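Local coordinates for protein carbohydrate deacetylase Agd3 (Neosartorya fumigata, PDB 6NWZ) that removes N-acetyl groups, probably from the exopolysaccharide galactosaminogalactan, and is required for biofilm formation in Aspergillus fumigatus, at residues A[81-85]-A[94-98]; A[486-490]-A[597-602]; A[490-496]-A[539-545]. All coordinates share one frame; numbering follows the deposited sequence.

Interaction 1: residues A[81-85]-A[94-98]; sequences AEVSY and QSALT
Tyr85 meets the methyl of Ala96 with its ring edge: Tyr85 CE1 stands 3.6 Å from Ala96 CB, which lies near the ring plane. With CG turned anti to its own carbonyl carbon (chi1 -64°), the tyrosine sends its hydroxyl on to the backbone O of Val56, and Lys32 makes a cation-pi contact with the ring. Ser84 and Ser95 share the other side of the ribbon as a non-hydrogen-bonded pair, their CA atoms 4.0 Å apart. Their hydroxyls serve different carbonyls. Ser95 OG donates to Glu82 O at 2.9 Å from a little out of the carbonyl plane, whereas Ser84 OG makes a weak bond to Gln94 O. Ser95 OG also accepts from Leu97 N at 3.1 Å, an ST turn, and bonds to Trp102 NE1, so three partners fix this hydroxyl. The pairing belongs to a two-stranded antiparallel beta hairpin, strands 84-86 and 93-95, in the CBM87 carbohydrate-binding module. Tyr85 and Gln94 are its next, hydrogen-bonded pair: Tyr85 N to Gln94 O and Gln94 N to Tyr85 O both measure 2.9 Å. Beyond the paired strand residues, Ala96 N donates to Val83 O at 2.7 Å. The side chains of Val83 and Leu97 meet at a slant, Val83 CG2 lying 3.9 Å from Leu97 CG, and both rest on Ile30 of strand 22-31.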
ATOM      1  N   ALA A  81       9.486  18.866  15.446  1.00 43.34           N
ATOM      2  CA  ALA A  81      10.139  20.175  15.401  1.00 42.37           C
ATOM      3  C   ALA A  81      10.052  20.916  16.734  1.00 47.70           C
ATOM      4  O   ALA A  81      10.075  22.149  16.768  1.00 42.85           O
ATOM      5  CB  ALA A  81       9.568  21.041  14.273  1.00 27.77           C
ATOM      6  N   GLU A  82       9.954  20.172  17.840  1.00 50.33           N
ATOM      7  CA  GLU A  82       9.867  20.738  19.187  1.00 52.26           C
ATOM      8  C   GLU A  82       8.740  21.758  19.329  1.00 52.14           C
ATOM      9  O   GLU A  82       8.808  22.624  20.208  1.00 51.21           O
ATOM     10  CB  GLU A  82      11.192  21.385  19.609  1.00 38.14           C
ATOM     11  CG  GLU A  82      12.311  20.415  19.905  1.00 31.82           C
ATOM     12  CD  GLU A  82      13.651  21.110  20.063  1.00 40.36           C
ATOM     13  OE1 GLU A  82      14.158  21.668  19.066  1.00 50.85           O
ATOM     14  OE2 GLU A  82      14.201  21.101  21.182  1.00 47.12           O
ATOM     15  N   VAL A  83       7.696  21.649  18.501  1.00 42.68           N
ATOM     16  CA  VAL A  83       6.655  22.665  18.326  1.00 37.31           C
ATOM     17  C   VAL A  83       7.224  24.064  18.539  1.00 42.67           C
ATOM     18  O   VAL A  83       6.760  24.826  19.397  1.00 45.64           O
ATOM     19  CB  VAL A  83       5.432  22.401  19.230  1.00 44.90           C
ATOM     20  CG1 VAL A  83       4.703  21.166  18.747  1.00 49.35           C
ATOM     21  CG2 VAL A  83       5.804  22.250  20.703  1.00 44.01           C
ATOM     22  N   SER A  84       8.225  24.414  17.735  1.00 42.42           N
ATOM     23  CA  SER A  84       8.992  25.638  17.908  1.00 33.78           C
ATOM     24  C   SER A  84       8.501  26.738  16.976  1.00 47.86           C
ATOM     25  O   SER A  84       8.239  26.502  15.792  1.00 51.22           O
ATOM     26  CB  SER A  84      10.478  25.383  17.657  1.00 40.45           C
ATOM     27  OG  SER A  84      11.203  26.597  17.714  1.00 58.82           O
ATOM     28  N   TYR A  85       8.393  27.947  17.520  1.00 43.10           N
ATOM     29  CA  TYR A  85       8.026  29.131  16.760  1.00 39.15           C
ATOM     30  C   TYR A  85       9.071  30.215  16.976  1.00 46.02           C
ATOM     31  O   TYR A  85       9.825  30.193  17.953  1.00 49.70           O
ATOM     32  CB  TYR A  85       6.654  29.674  17.171  1.00 46.60           C
ATOM     33  CG  TYR A  85       5.482  28.760  16.906  1.00 50.20           C
ATOM     34  CD1 TYR A  85       5.140  27.753  17.802  1.00 45.78           C
ATOM     35  CD2 TYR A  85       4.691  28.933  15.781  1.00 55.63           C
ATOM     36  CE1 TYR A  85       4.054  26.930  17.569  1.00 52.72           C
ATOM     37  CE2 TYR A  85       3.605  28.119  15.539  1.00 57.14           C
ATOM     38  CZ  TYR A  85       3.289  27.120  16.433  1.00 59.82           C
ATOM     39  OH  TYR A  85       2.204  26.313  16.183  1.00 48.29           O
ATOM     40  N   GLN A  94      11.698  29.383  20.019  1.00 42.27           N
ATOM     41  CA  GLN A  94      11.466  28.652  21.258  1.00 37.43           C
ATOM     42  C   GLN A  94      10.329  27.667  21.044  1.00 39.69           C
ATOM     43  O   GLN A  94       9.496  27.836  20.153  1.00 51.79           O
ATOM     44  CB  GLN A  94      11.115  29.579  22.429  1.00 39.36           C
ATOM     45  CG  GLN A  94      12.200  30.559  22.839  1.00 59.71           C
ATOM     46  CD  GLN A  94      13.409  29.887  23.447  1.00 69.12           C
ATOM     47  OE1 GLN A  94      13.371  28.708  23.804  1.00 78.75           O
ATOM     48  NE2 GLN A  94      14.497  30.638  23.569  1.00 67.32           N
ATOM     49  N   SER A  95      10.296  26.640  21.887  1.00 41.57           N
ATOM     50  CA  SER A  95       9.184  25.701  21.870  1.00 35.35           C
ATOM     51  C   SER A  95       7.916  26.368  22.387  1.00 43.91           C
ATOM     52  O   SER A  95       7.946  27.126  23.360  1.00 43.45           O
ATOM     53  CB  SER A  95       9.510  24.477  22.721  1.00 36.95           C
ATOM     54  OG  SER A  95       8.364  23.661  22.897  1.00 40.31           O
ATOM     55  N   ALA A  96       6.789  26.081  21.731  1.00 37.44           N
ATOM     56  CA  ALA A  96       5.516  26.620  22.196  1.00 43.68           C
ATOM     57  C   ALA A  96       5.042  25.955  23.485  1.00 55.68           C
ATOM     58  O   ALA A  96       4.138  26.485  24.143  1.00 55.56           O
ATOM     59  CB  ALA A  96       4.452  26.483  21.109  1.00 48.88           C
ATOM     60  N   LEU A  97       5.623  24.815  23.857  1.00 45.55           N
ATOM     61  CA  LEU A  97       5.375  24.207  25.156  1.00 46.05           C
ATOM     62  C   LEU A  97       6.345  24.778  26.181  1.00 47.24           C
ATOM     63  O   LEU A  97       7.545  24.907  25.915  1.00 41.44           O
ATOM     64  CB  LEU A  97       5.519  22.684  25.083  1.00 44.79           C
ATOM     65  CG  LEU A  97       4.453  21.893  24.318  1.00 52.70           C
ATOM     66  CD1 LEU A  97       4.765  20.403  24.330  1.00 45.27           C
ATOM     67  CD2 LEU A  97       3.070  22.139  24.893  1.00 51.71           C
ATOM     68  N   THR A  98       5.815  25.122  27.356  1.00 42.45           N
ATOM     69  CA  THR A  98       6.609  25.772  28.387  1.00 42.43           C
ATOM     70  C   THR A  98       7.638  24.804  28.968  1.00 50.89           C
ATOM     71  O   THR A  98       7.593  23.588  28.753  1.00 50.72           O
ATOM     72  CB  THR A  98       5.714  26.314  29.506  1.00 46.90           C
ATOM     73  OG1 THR A  98       5.389  25.260  30.421  1.00 59.51           O
ATOM     74  CG2 THR A  98       4.425  26.894  28.935  1.00 46.28           C
TER

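Interaction 2: residues A[486-490]-A[597-602]; sequences MQVNP and MSENFL
Gln487 lays its amide over the helix turn at Ser598, its NE2 donating to Ser598 O at 3.0 Å. With CG anti to the backbone N (chi1 -176°) and the chain extended beyond it, the side chain carries the amide from the strand to the helix backbone. The carbonyl receives it well off its axis, at a C=O...N angle of 127°; the same oxygen also accepts the helical bond from Leu602 N. Two donors therefore share one main-chain oxygen. Gln487 OE1 faces the aliphatic side of Leu602, with CD1 at 3.7 Å, the two side chains crossing at a slant.

Asn489, two residues along and on the same side of the strand, slides past Met597 and Phe601 in the opposite direction. Its OD1 weakly accepts from Gln487 NE2 and lies 3.5 Å from Phe601 CB. Its ND2 has its main partner in Cys455 O of the adjacent strand and a weaker bond to Ser598 OG, so the carboxamide links strand 454-456 to the helix. The Met597 side chain, bent at chi2 and chi3, brings CE to 3.5 Å from Asn489 CB. Pro490 completes the row: its CD sits over one face of the Phe601 ring, 4.1 Å from the centroid, in a CH-pi contact displaced toward the rim, while Pro490 CG touches Phe601 CZ at 3.6 Å.

Strand 487-489 and helix segment 597-602 run at 106° to each other with axes 9.3 Å apart, so the helix crosses the strand nearly at right angles instead of lying along it. Helix 594-607 thus packs on the mainly parallel sheet of the deacetylase domain where strand 487-492 adjoins 454-456 and 474-475, whose Asn454 and Phe475 meet Ser598 and Leu602.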
ATOM      1  N   MET A 486     -21.771  -0.203  -3.206  1.00 54.49           N
ATOM      2  CA  MET A 486     -20.667  -0.842  -3.908  1.00 58.54           C
ATOM      3  C   MET A 486     -19.338  -0.380  -3.322  1.00 53.64           C
ATOM      4  O   MET A 486     -19.124   0.818  -3.112  1.00 47.83           O
ATOM      5  CB  MET A 486     -20.725  -0.529  -5.402  1.00 57.79           C
ATOM      6  CG  MET A 486     -19.913  -1.485  -6.267  1.00 49.23           C
ATOM      7  SD  MET A 486     -20.663  -3.121  -6.425  1.00 49.87           S
ATOM      8  CE  MET A 486     -22.219  -2.705  -7.203  1.00 55.48           C
ATOM      9  N   GLN A 487     -18.445  -1.333  -3.060  1.00 59.07           N
ATOM     10  CA  GLN A 487     -17.155  -1.044  -2.444  1.00 55.76           C
ATOM     11  C   GLN A 487     -16.106  -0.843  -3.533  1.00 51.33           C
ATOM     12  O   GLN A 487     -15.834  -1.758  -4.318  1.00 50.19           O
ATOM     13  CB  GLN A 487     -16.745  -2.169  -1.494  1.00 46.08           C
ATOM     14  CG  GLN A 487     -15.454  -1.902  -0.732  1.00 45.87           C
ATOM     15  CD  GLN A 487     -15.027  -3.072   0.139  1.00 52.29           C
ATOM     16  OE1 GLN A 487     -15.856  -3.863   0.589  1.00 51.99           O
ATOM     17  NE2 GLN A 487     -13.725  -3.187   0.376  1.00 54.52           N
ATOM     18  N   VAL A 488     -15.519   0.348  -3.575  1.00 39.68           N
ATOM     19  CA  VAL A 488     -14.489   0.693  -4.547  1.00 50.27           C
ATOM     20  C   VAL A 488     -13.143   0.646  -3.837  1.00 50.02           C
ATOM     21  O   VAL A 488     -12.830   1.515  -3.015  1.00 53.45           O
ATOM     22  CB  VAL A 488     -14.741   2.069  -5.177  1.00 45.80           C
ATOM     23  CG1 VAL A 488     -13.632   2.407  -6.166  1.00 43.66           C
ATOM     24  CG2 VAL A 488     -16.095   2.094  -5.861  1.00 41.35           C
ATOM     25  N   ASN A 489     -12.343  -0.370  -4.152  1.00 51.76           N
ATOM     26  CA  ASN A 489     -11.019  -0.479  -3.556  1.00 39.46           C
ATOM     27  C   ASN A 489     -10.003   0.296  -4.389  1.00 37.17           C
ATOM     28  O   ASN A 489     -10.074   0.288  -5.622  1.00 39.94           O
ATOM     29  CB  ASN A 489     -10.588  -1.940  -3.454  1.00 36.72           C
ATOM     30  CG  ASN A 489     -11.604  -2.800  -2.728  1.00 54.63           C
ATOM     31  OD1 ASN A 489     -11.699  -2.771  -1.502  1.00 55.68           O
ATOM     32  ND2 ASN A 489     -12.370  -3.576  -3.488  1.00 60.14           N
ATOM     33  N   PRO A 490      -9.055   0.965  -3.740  1.00 32.90           N
ATOM     34  CA  PRO A 490      -8.086   1.782  -4.478  1.00 37.07           C
ATOM     35  C   PRO A 490      -7.124   0.938  -5.303  1.00 33.43           C
ATOM     36  O   PRO A 490      -6.891  -0.244  -5.032  1.00 40.29           O
ATOM     37  CB  PRO A 490      -7.346   2.540  -3.371  1.00 36.40           C
ATOM     38  CG  PRO A 490      -7.520   1.688  -2.150  1.00 29.88           C
ATOM     39  CD  PRO A 490      -8.874   1.064  -2.281  1.00 31.16           C
ATOM     40  N   MET A 597      -8.411  -9.129  -1.143  1.00 46.12           N
ATOM     41  CA  MET A 597      -7.990  -7.753  -0.921  1.00 39.22           C
ATOM     42  C   MET A 597      -9.172  -6.873  -0.542  1.00 43.67           C
ATOM     43  O   MET A 597      -9.066  -6.032   0.358  1.00 46.16           O
ATOM     44  CB  MET A 597      -7.287  -7.220  -2.167  1.00 28.59           C
ATOM     45  CG  MET A 597      -7.118  -5.718  -2.197  1.00 27.82           C
ATOM     46  SD  MET A 597      -8.443  -4.886  -3.090  1.00 41.72           S
ATOM     47  CE  MET A 597      -7.498  -3.582  -3.887  1.00 56.94           C
ATOM     48  N   SER A 598     -10.312  -7.059  -1.214  1.00 44.06           N
ATOM     49  CA  SER A 598     -11.506  -6.301  -0.858  1.00 46.24           C
ATOM     50  C   SER A 598     -11.991  -6.652   0.542  1.00 43.60           C
ATOM     51  O   SER A 598     -12.503  -5.782   1.257  1.00 41.40           O
ATOM     52  CB  SER A 598     -12.614  -6.550  -1.883  1.00 34.32           C
ATOM     53  OG  SER A 598     -13.776  -5.809  -1.554  1.00 49.67           O
ATOM     54  N   GLU A 599     -11.829  -7.911   0.953  1.00 43.07           N
ATOM     55  CA  GLU A 599     -12.236  -8.326   2.292  1.00 38.65           C
ATOM     56  C   GLU A 599     -11.416  -7.617   3.365  1.00 39.22           C
ATOM     57  O   GLU A 599     -11.972  -7.090   4.335  1.00 49.07           O
ATOM     58  CB  GLU A 599     -12.108  -9.847   2.422  1.00 38.67           C
ATOM     59  CG  GLU A 599     -12.279 -10.395   3.833  1.00 36.94           C
ATOM     60  CD  GLU A 599     -13.697 -10.261   4.351  1.00 53.90           C
ATOM     61  OE1 GLU A 599     -14.605  -9.972   3.542  1.00 52.12           O
ATOM     62  OE2 GLU A 599     -13.902 -10.444   5.570  1.00 52.31           O
ATOM     63  N   ASN A 600     -10.089  -7.595   3.210  1.00 36.48           N
ATOM     64  CA  ASN A 600      -9.243  -6.952   4.214  1.00 36.86           C
ATOM     65  C   ASN A 600      -9.483  -5.447   4.267  1.00 47.86           C
ATOM     66  O   ASN A 600      -9.406  -4.841   5.341  1.00 60.48           O
ATOM     67  CB  ASN A 600      -7.769  -7.247   3.936  1.00 30.83           C
ATOM     68  CG  ASN A 600      -7.452  -8.727   3.979  1.00 32.37           C
ATOM     69  OD1 ASN A 600      -8.298  -9.545   4.343  1.00 40.50           O
ATOM     70  ND2 ASN A 600      -6.223  -9.078   3.614  1.00 33.86           N
ATOM     71  N   PHE A 601      -9.760  -4.821   3.119  1.00 53.69           N
ATOM     72  CA  PHE A 601     -10.109  -3.405   3.121  1.00 48.90           C
ATOM     73  C   PHE A 601     -11.396  -3.161   3.900  1.00 46.23           C
ATOM     74  O   PHE A 601     -11.527  -2.150   4.601  1.00 39.20           O
ATOM     75  CB  PHE A 601     -10.246  -2.888   1.689  1.00 41.23           C
ATOM     76  CG  PHE A 601      -9.016  -2.206   1.168  1.00 36.03           C
ATOM     77  CD1 PHE A 601      -8.628  -0.973   1.664  1.00 31.11           C
ATOM     78  CD2 PHE A 601      -8.255  -2.790   0.167  1.00 35.90           C
ATOM     79  CE1 PHE A 601      -7.495  -0.337   1.178  1.00 36.03           C
ATOM     80  CE2 PHE A 601      -7.124  -2.161  -0.325  1.00 28.59           C
ATOM     81  CZ  PHE A 601      -6.743  -0.933   0.182  1.00 34.77           C
ATOM     82  N   LEU A 602     -12.358  -4.080   3.792  1.00 43.64           N
ATOM     83  CA  LEU A 602     -13.594  -3.943   4.553  1.00 41.79           C
ATOM     84  C   LEU A 602     -13.356  -4.188   6.038  1.00 47.82           C
ATOM     85  O   LEU A 602     -13.852  -3.434   6.884  1.00 54.63           O
ATOM     86  CB  LEU A 602     -14.650  -4.905   4.016  1.00 39.62           C
ATOM     87  CG  LEU A 602     -16.057  -4.713   4.578  1.00 51.75           C
ATOM     88  CD1 LEU A 602     -16.641  -3.380   4.135  1.00 42.88           C
ATOM     89  CD2 LEU A 602     -16.940  -5.856   4.138  1.00 43.52           C
TER

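Interaction 3: residues A[490-496]-A[539-545]; sequences PRWATRI and RHDGYMF
Segments 490-496 and 539-545 pair in parallel at Arg491-Gly542 and Trp492-Tyr543, with Trp492 N bonded to Gly542 O at 2.8 Å and Met544 N to Trp492 O at 2.9 Å. Trp492 CD1 lies over one face of the Tyr543 ring, 3.5 Å from Tyr543 CZ, with the planes inclined by 38°. The carboxylate of Asp541 lies almost parallel to the indole, OD2 over one face; this oxygen also bonds to Asn459. The six-membered end of the indole lies over one face of the Arg539 guanidinium, planes 45° apart, Arg539 NH2 3.5 Å from Trp492 CH2. A water lies in the indole plane, weakly bound by Trp492 NE1, accepting from Tyr543 OH and donating to the carbonyls of Arg539 and Asp541. On the opposite face of the sheet from Trp492 and Tyr543, Arg491 bends at chi3 (76°), turning a guanidinium face against Met544 CG, 3.4 Å from Arg491 NH1, while NH2 reaches Gln253 and the zinc-binding Asp255. Thr494 and Ile496 approach Phe545, Ile496 CB at the ring edge. Strand 542-546 is flanked here by strands 487-492 and 252-257. Helix 520-536 brings zinc-binding His534 to stack on Trp492, and helix 569-584 adds Trp573 beside Tyr543 and Phe545.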
ATOM      1  N   PRO A 490      -9.055   0.965  -3.740  1.00 32.90           N
ATOM      2  CA  PRO A 490      -8.086   1.782  -4.478  1.00 37.07           C
ATOM      3  C   PRO A 490      -7.124   0.938  -5.303  1.00 33.43           C
ATOM      4  O   PRO A 490      -6.891  -0.244  -5.032  1.00 40.29           O
ATOM      5  CB  PRO A 490      -7.346   2.540  -3.371  1.00 36.40           C
ATOM      6  CG  PRO A 490      -7.520   1.688  -2.150  1.00 29.88           C
ATOM      7  CD  PRO A 490      -8.874   1.064  -2.281  1.00 31.16           C
ATOM      8  N   ARG A 491      -6.563   1.577  -6.332  1.00 35.61           N
ATOM      9  CA  ARG A 491      -5.573   0.957  -7.205  1.00 46.71           C
ATOM     10  C   ARG A 491      -4.670   2.035  -7.785  1.00 39.79           C
ATOM     11  O   ARG A 491      -5.143   3.089  -8.217  1.00 40.80           O
ATOM     12  CB  ARG A 491      -6.219   0.163  -8.349  1.00 38.95           C
ATOM     13  CG  ARG A 491      -5.227  -0.676  -9.164  1.00 35.95           C
ATOM     14  CD  ARG A 491      -5.923  -1.700 -10.070  1.00 27.50           C
ATOM     15  NE  ARG A 491      -6.508  -1.089 -11.260  1.00 40.83           N
ATOM     16  CZ  ARG A 491      -6.945  -1.768 -12.320  1.00 50.78           C
ATOM     17  NH1 ARG A 491      -7.458  -1.118 -13.356  1.00 47.63           N
ATOM     18  NH2 ARG A 491      -6.865  -3.094 -12.352  1.00 35.27           N
ATOM     19  N   TRP A 492      -3.374   1.747  -7.811  1.00 31.08           N
ATOM     20  CA  TRP A 492      -2.377   2.660  -8.340  1.00 28.39           C
ATOM     21  C   TRP A 492      -2.208   2.485  -9.845  1.00 37.79           C
ATOM     22  O   TRP A 492      -2.317   1.380 -10.385  1.00 25.91           O
ATOM     23  CB  TRP A 492      -1.029   2.437  -7.650  1.00 27.32           C
ATOM     24  CG  TRP A 492      -1.037   2.716  -6.175  1.00 41.30           C
ATOM     25  CD1 TRP A 492      -0.824   1.818  -5.167  1.00 34.02           C
ATOM     26  CD2 TRP A 492      -1.268   3.981  -5.543  1.00 40.48           C
ATOM     27  NE1 TRP A 492      -0.905   2.447  -3.948  1.00 31.71           N
ATOM     28  CE2 TRP A 492      -1.176   3.775  -4.151  1.00 35.59           C
ATOM     29  CE3 TRP A 492      -1.541   5.267  -6.018  1.00 34.91           C
ATOM     30  CZ2 TRP A 492      -1.350   4.806  -3.231  1.00 28.55           C
ATOM     31  CZ3 TRP A 492      -1.713   6.290  -5.102  1.00 29.45           C
ATOM     32  CH2 TRP A 492      -1.618   6.052  -3.725  1.00 27.26           C
ATOM     33  N   ALA A 493      -1.929   3.596 -10.518  1.00 44.94           N
ATOM     34  CA  ALA A 493      -1.541   3.596 -11.919  1.00 35.17           C
ATOM     35  C   ALA A 493      -0.037   3.798 -12.026  1.00 33.76           C
ATOM     36  O   ALA A 493       0.590   4.404 -11.153  1.00 47.38           O
ATOM     37  CB  ALA A 493      -2.273   4.690 -12.698  1.00 28.85           C
ATOM     38  N   THR A 494       0.541   3.277 -13.102  1.00 44.56           N
ATOM     39  CA  THR A 494       1.977   3.350 -13.323  1.00 37.60           C
ATOM     40  C   THR A 494       2.246   3.965 -14.688  1.00 43.06           C
ATOM     41  O   THR A 494       1.346   4.108 -15.521  1.00 51.19           O
ATOM     42  CB  THR A 494       2.629   1.964 -13.230  1.00 32.65           C
ATOM     43  OG1 THR A 494       2.129   1.135 -14.288  1.00 48.68           O
ATOM     44  CG2 THR A 494       2.301   1.314 -11.899  1.00 26.30           C
ATOM     45  N   ARG A 495       3.510   4.327 -14.912  1.00 34.02           N
ATOM     46  CA  ARG A 495       3.963   4.806 -16.212  1.00 41.54           C
ATOM     47  C   ARG A 495       4.156   3.680 -17.219  1.00 51.55           C
ATOM     48  O   ARG A 495       4.592   3.942 -18.348  1.00 52.89           O
ATOM     49  CB  ARG A 495       5.262   5.603 -16.050  1.00 40.21           C
ATOM     50  CG  ARG A 495       5.065   6.914 -15.307  1.00 37.47           C
ATOM     51  CD  ARG A 495       6.365   7.454 -14.741  1.00 47.92           C
ATOM     52  NE  ARG A 495       6.137   8.631 -13.906  1.00 42.01           N
ATOM     53  CZ  ARG A 495       5.836   8.583 -12.612  1.00 42.79           C
ATOM     54  NH1 ARG A 495       5.728   7.413 -11.995  1.00 45.11           N
ATOM     55  NH2 ARG A 495       5.645   9.705 -11.933  1.00 50.00           N
ATOM     56  N   ILE A 496       3.861   2.437 -16.836  1.00 41.45           N
ATOM     57  CA  ILE A 496       3.733   1.342 -17.788  1.00 32.37           C
ATOM     58  C   ILE A 496       2.322   1.424 -18.355  1.00 35.52           C
ATOM     59  O   ILE A 496       1.370   0.906 -17.760  1.00 47.75           O
ATOM     60  CB  ILE A 496       4.004  -0.022 -17.128  1.00 26.85           C
ATOM     61  CG1 ILE A 496       5.322   0.012 -16.350  1.00 28.36           C
ATOM     62  CG2 ILE A 496       4.033  -1.123 -18.170  1.00 25.25           C
ATOM     63  CD1 ILE A 496       6.532   0.342 -17.198  1.00 24.59           C
ATOM     64  N   ARG A 539       0.288   0.898   2.205  1.00 28.28           N
ATOM     65  CA  ARG A 539      -0.878   1.011   1.340  1.00 32.35           C
ATOM     66  C   ARG A 539      -1.096  -0.319   0.625  1.00 36.39           C
ATOM     67  O   ARG A 539      -0.252  -0.750  -0.170  1.00 35.03           O
ATOM     68  CB  ARG A 539      -0.687   2.151   0.343  1.00 34.82           C
ATOM     69  CG  ARG A 539      -0.451   3.508   1.001  1.00 31.86           C
ATOM     70  CD  ARG A 539      -1.733   4.074   1.591  1.00 29.16           C
ATOM     71  NE  ARG A 539      -2.644   4.512   0.541  1.00 52.72           N
ATOM     72  CZ  ARG A 539      -2.777   5.772   0.140  1.00 52.63           C
ATOM     73  NH1 ARG A 539      -2.068   6.736   0.719  1.00 30.61           N
ATOM     74  NH2 ARG A 539      -3.626   6.070  -0.835  1.00 45.08           N
ATOM     75  N   HIS A 540      -2.221  -0.973   0.915  1.00 31.50           N
ATOM     76  CA  HIS A 540      -2.544  -2.277   0.349  1.00 27.24           C
ATOM     77  C   HIS A 540      -3.185  -2.195  -1.032  1.00 32.50           C
ATOM     78  O   HIS A 540      -3.676  -3.218  -1.526  1.00 35.71           O
ATOM     79  CB  HIS A 540      -3.470  -3.045   1.296  1.00 38.05           C
ATOM     80  CG  HIS A 540      -2.824  -3.434   2.589  1.00 41.39           C
ATOM     81  ND1 HIS A 540      -3.503  -4.087   3.594  1.00 46.59           N
ATOM     82  CD2 HIS A 540      -1.556  -3.270   3.037  1.00 42.63           C
ATOM     83  CE1 HIS A 540      -2.683  -4.304   4.607  1.00 48.08           C
ATOM     84  NE2 HIS A 540      -1.495  -3.819   4.294  1.00 34.79           N
ATOM     85  N   ASP A 541      -3.200  -1.017  -1.657  1.00 40.52           N
ATOM     86  CA  ASP A 541      -3.789  -0.878  -2.982  1.00 36.49           C
ATOM     87  C   ASP A 541      -3.007  -1.701  -3.997  1.00 36.02           C
ATOM     88  O   ASP A 541      -1.783  -1.836  -3.912  1.00 42.98           O
ATOM     89  CB  ASP A 541      -3.803   0.588  -3.427  1.00 43.76           C
ATOM     90  CG  ASP A 541      -4.037   1.551  -2.281  1.00 46.95           C
ATOM     91  OD1 ASP A 541      -4.013   1.110  -1.112  1.00 48.70           O
ATOM     92  OD2 ASP A 541      -4.241   2.755  -2.552  1.00 41.09           O
ATOM     93  N   GLY A 542      -3.727  -2.255  -4.970  1.00 38.28           N
ATOM     94  CA  GLY A 542      -3.101  -2.967  -6.060  1.00 28.31           C
ATOM     95  C   GLY A 542      -2.574  -2.021  -7.120  1.00 28.48           C
ATOM     96  O   GLY A 542      -2.627  -0.797  -6.993  1.00 30.37           O
ATOM     97  N   TYR A 543      -2.061  -2.612  -8.199  1.00 26.53           N
ATOM     98  CA  TYR A 543      -1.431  -1.858  -9.273  1.00 25.42           C
ATOM     99  C   TYR A 543      -2.020  -2.269 -10.616  1.00 36.16           C
ATOM    100  O   TYR A 543      -2.324  -3.443 -10.846  1.00 33.72           O
ATOM    101  CB  TYR A 543       0.100  -2.048  -9.252  1.00 23.63           C
ATOM    102  CG  TYR A 543       0.744  -1.427  -8.027  1.00 25.44           C
ATOM    103  CD1 TYR A 543       0.749  -2.095  -6.808  1.00 27.12           C
ATOM    104  CD2 TYR A 543       1.325  -0.162  -8.082  1.00 25.72           C
ATOM    105  CE1 TYR A 543       1.321  -1.528  -5.679  1.00 31.59           C
ATOM    106  CE2 TYR A 543       1.901   0.412  -6.954  1.00 21.88           C
ATOM    107  CZ  TYR A 543       1.894  -0.277  -5.755  1.00 27.41           C
ATOM    108  OH  TYR A 543       2.460   0.278  -4.628  1.00 33.89           O
ATOM    109  N   MET A 544      -2.171  -1.287 -11.501  1.00 32.21           N
ATOM    110  CA  MET A 544      -2.876  -1.450 -12.765  1.00 25.86           C
ATOM    111  C   MET A 544      -1.889  -1.707 -13.899  1.00 34.92           C
ATOM    112  O   MET A 544      -0.986  -0.895 -14.139  1.00 37.39           O
ATOM    113  CB  MET A 544      -3.707  -0.205 -13.062  1.00 27.17           C
ATOM    114  CG  MET A 544      -4.341  -0.200 -14.435  1.00 44.57           C
ATOM    115  SD  MET A 544      -4.558   1.481 -15.044  1.00 44.37           S
ATOM    116  CE  MET A 544      -2.849   1.969 -15.269  1.00 62.46           C
ATOM    117  N   PHE A 545      -2.078  -2.822 -14.606  1.00 28.44           N
ATOM    118  CA  PHE A 545      -1.337  -3.123 -15.826  1.00 34.12           C
ATOM    119  C   PHE A 545      -2.304  -3.691 -16.859  1.00 43.65           C
ATOM    120  O   PHE A 545      -3.484  -3.923 -16.576  1.00 39.84           O
ATOM    121  CB  PHE A 545      -0.178  -4.096 -15.565  1.00 27.38           C
ATOM    122  CG  PHE A 545       0.837  -3.582 -14.577  1.00 29.65           C
ATOM    123  CD1 PHE A 545       1.803  -2.666 -14.967  1.00 27.95           C
ATOM    124  CD2 PHE A 545       0.822  -4.010 -13.259  1.00 24.90           C
ATOM    125  CE1 PHE A 545       2.737  -2.187 -14.058  1.00 32.76           C
ATOM    126  CE2 PHE A 545       1.752  -3.535 -12.346  1.00 28.87           C
ATOM    127  CZ  PHE A 545       2.712  -2.622 -12.746  1.00 29.46           C
TER
HETATM  128  O   HOH W   1       0.340  -0.124  -2.790  1.00 30.36           O

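In the fold
Interactions 2 and 3 belong to the deacetylase domain and share Pro490 and strand 487-492. Interaction 2 joins that strand to helix 594-607, and interaction 3 joins it to its parallel neighbour, 542-546. They touch directly where Phe601 and Met597 pack on residues 540-542, and interaction 3 is nested in the loop that interaction 2 closes. Both are buried, but interaction 2 relies on amides and CH-pi packing, whereas interaction 3 combines strand pairing with aromatic and charged groups near zinc ligands. Interaction 1, its centre about 40 Å from the centres of the other two, in the CBM87 region, is a partly buried hairpin held chiefly by backbone and serine bonds, away from the zinc sites.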